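PDB 4F98: hypothetical protein from Pseudomonas aeruginosa, which is of unknown function, belongs to the DUF2790 family and is probably exported from the cytoplasm, its gene product carrying a predicted signal sequence. Local coordinates for residues Y47-H50 with L54-I57. Sequence-based numbering, arbitrary orientation.
Sequences YEDH and LHKI
Tyr47 and His55 face each other as an antiparallel hydrogen-bonded pair, joined by two backbone bonds: Tyr47 N donates to His55 O at 3.0 Å, and His55 N returns a bond to Tyr47 O at 2.9 Å. The same carbonyl oxygen of Tyr47 also takes a CA-H...O contact from Leu54 CA. One residue further on, Glu48 and Leu54 form a non-hydrogen-bonded pair.

The aromatic contact lies on the sheet face shared by Tyr47 and His55. With CG of Tyr47 set between its backbone N and carbonyl carbon (chi1 75°), the phenol reaches across to the partner strand, where the CB of His55 sits over one ring face in a CH-pi contact, 3.8 Å from the Tyr47 ring centroid. The two rings are nearly parallel, 17° apart, but slid so far that they scarcely overlap; the OH of Tyr47 lies above the rim of the imidazole.

Polar contact comes from beyond the strand end. His55 NE2 donates to Asp49 OD2 over 2.7 Å in an almost straight bond (172°) that lies in the imidazole plane yet meets the carboxylate from above its own plane. Asp49 OD1 accepts from Glu53 N in the turn, while Glu15 takes His55 ND1, so the imidazole is gripped at both nitrogens; two carboxylate partners would be expected to favour its protonated form.

Apolar contacts are slighter: Leu54 CD2 rests on Glu48 CB at 3.7 Å, and Ile57 CD1 approaches Tyr47 CE2 obliquely.

Together these contacts close the turn end of the hairpin formed by strands 40-48 and 54-62. Strand 27-31 flanks 40-48 across the sheet, Asn27 binding the Glu48 carboxylate, and Trp62 of the second subunit packs on Tyr47 and Ile57.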
loop_
_atom_site.group_PDB
_atom_site.type_symbol
_atom_site.label_atom_id
_atom_site.label_comp_id
_atom_site.label_asym_id
_atom_site.label_seq_id
_atom_site.Cartn_x
_atom_site.Cartn_y
_atom_site.Cartn_z
ATOM N N TYR A 47 -2.912 -5.385 13.303
ATOM C CA TYR A 47 -2.758 -6.812 13.026
ATOM C C TYR A 47 -2.497 -7.589 14.319
ATOM O O TYR A 47 -2.031 -7.041 15.312
ATOM C CB TYR A 47 -1.682 -7.065 11.932
ATOM C CG TYR A 47 -0.260 -6.915 12.373
ATOM C CD1 TYR A 47 0.431 -7.988 12.936
ATOM C CD2 TYR A 47 0.396 -5.694 12.249
ATOM C CE1 TYR A 47 1.738 -7.844 13.371
ATOM C CE2 TYR A 47 1.729 -5.547 12.682
ATOM C CZ TYR A 47 2.381 -6.615 13.253
ATOM O OH TYR A 47 3.670 -6.491 13.694
ATOM N N GLU A 48 -2.778 -8.884 14.245
ATOM C CA GLU A 48 -2.583 -9.856 15.321
ATOM C C GLU A 48 -1.425 -10.747 14.923
ATOM O O GLU A 48 -1.409 -11.252 13.789
ATOM C CB GLU A 48 -3.854 -10.690 15.481
ATOM C CG GLU A 48 -3.783 -11.805 16.513
ATOM C CD GLU A 48 -4.893 -12.815 16.394
ATOM O OE1 GLU A 48 -5.671 -12.778 15.417
ATOM O OE2 GLU A 48 -4.982 -13.672 17.307
ATOM N N ASP A 49 -0.492 -10.959 15.844
ATOM C CA ASP A 49 0.614 -11.874 15.603
ATOM C C ASP A 49 0.271 -13.298 16.060
ATOM O O ASP A 49 -0.788 -13.532 16.625
ATOM C CB ASP A 49 1.929 -11.335 16.191
ATOM C CG ASP A 49 1.980 -11.294 17.699
ATOM O OD1 ASP A 49 1.310 -12.095 18.386
ATOM O OD2 ASP A 49 2.777 -10.464 18.203
ATOM N N HIS A 50 1.165 -14.254 15.811
ATOM C CA HIS A 50 0.870 -15.656 16.161
ATOM C C HIS A 50 0.837 -15.914 17.670
ATOM O O HIS A 50 0.201 -16.882 18.097
ATOM C CB HIS A 50 1.762 -16.641 15.374
ATOM C CG HIS A 50 1.342 -16.796 13.936
ATOM N ND1 HIS A 50 1.896 -16.065 12.905
ATOM C CD2 HIS A 50 0.378 -17.567 13.369
ATOM C CE1 HIS A 50 1.316 -16.400 11.767
ATOM N NE2 HIS A 50 0.390 -17.306 12.020
ATOM N N LEU A 54 -1.683 -7.741 19.635
ATOM C CA LEU A 54 -2.083 -6.765 18.622
ATOM C C LEU A 54 -1.031 -5.689 18.452
ATOM O O LEU A 54 -0.317 -5.345 19.384
ATOM C CB LEU A 54 -3.421 -6.133 18.973
ATOM C CG LEU A 54 -4.591 -7.096 19.165
ATOM C CD1 LEU A 54 -5.876 -6.313 19.375
ATOM C CD2 LEU A 54 -4.753 -8.084 18.017
ATOM N N HIS A 55 -0.970 -5.159 17.232
ATOM C CA HIS A 55 0.004 -4.145 16.855
ATOM C C HIS A 55 -0.655 -3.123 15.942
ATOM O O HIS A 55 -1.333 -3.523 14.984
ATOM C CB HIS A 55 1.156 -4.790 16.076
ATOM C CG HIS A 55 1.835 -5.905 16.807
ATOM N ND1 HIS A 55 2.956 -5.704 17.577
ATOM C CD2 HIS A 55 1.561 -7.229 16.887
ATOM C CE1 HIS A 55 3.343 -6.857 18.106
ATOM N NE2 HIS A 55 2.506 -7.795 17.708
ATOM N N LYS A 56 -0.510 -1.845 16.265
ATOM C CA LYS A 56 -0.969 -0.745 15.425
ATOM C C LYS A 56 0.230 -0.084 14.769
ATOM O O LYS A 56 1.170 0.329 15.462
ATOM C CB LYS A 56 -1.725 0.287 16.262
ATOM C CG LYS A 56 -2.219 1.540 15.504
ATOM C CD LYS A 56 -2.820 2.605 16.467
ATOM C CE LYS A 56 -4.189 2.255 16.951
ATOM N NZ LYS A 56 -4.627 3.099 18.072
ATOM N N ILE A 57 0.173 0.047 13.450
ATOM C CA ILE A 57 1.230 0.690 12.650
ATOM C C ILE A 57 0.575 1.694 11.706
ATOM O O ILE A 57 -0.571 1.505 11.290
ATOM C CB ILE A 57 2.097 -0.337 11.906
ATOM C CG1 ILE A 57 1.236 -1.303 11.085
ATOM C CG2 ILE A 57 2.981 -1.107 12.913
ATOM C CD1 ILE A 57 2.018 -2.201 10.126
#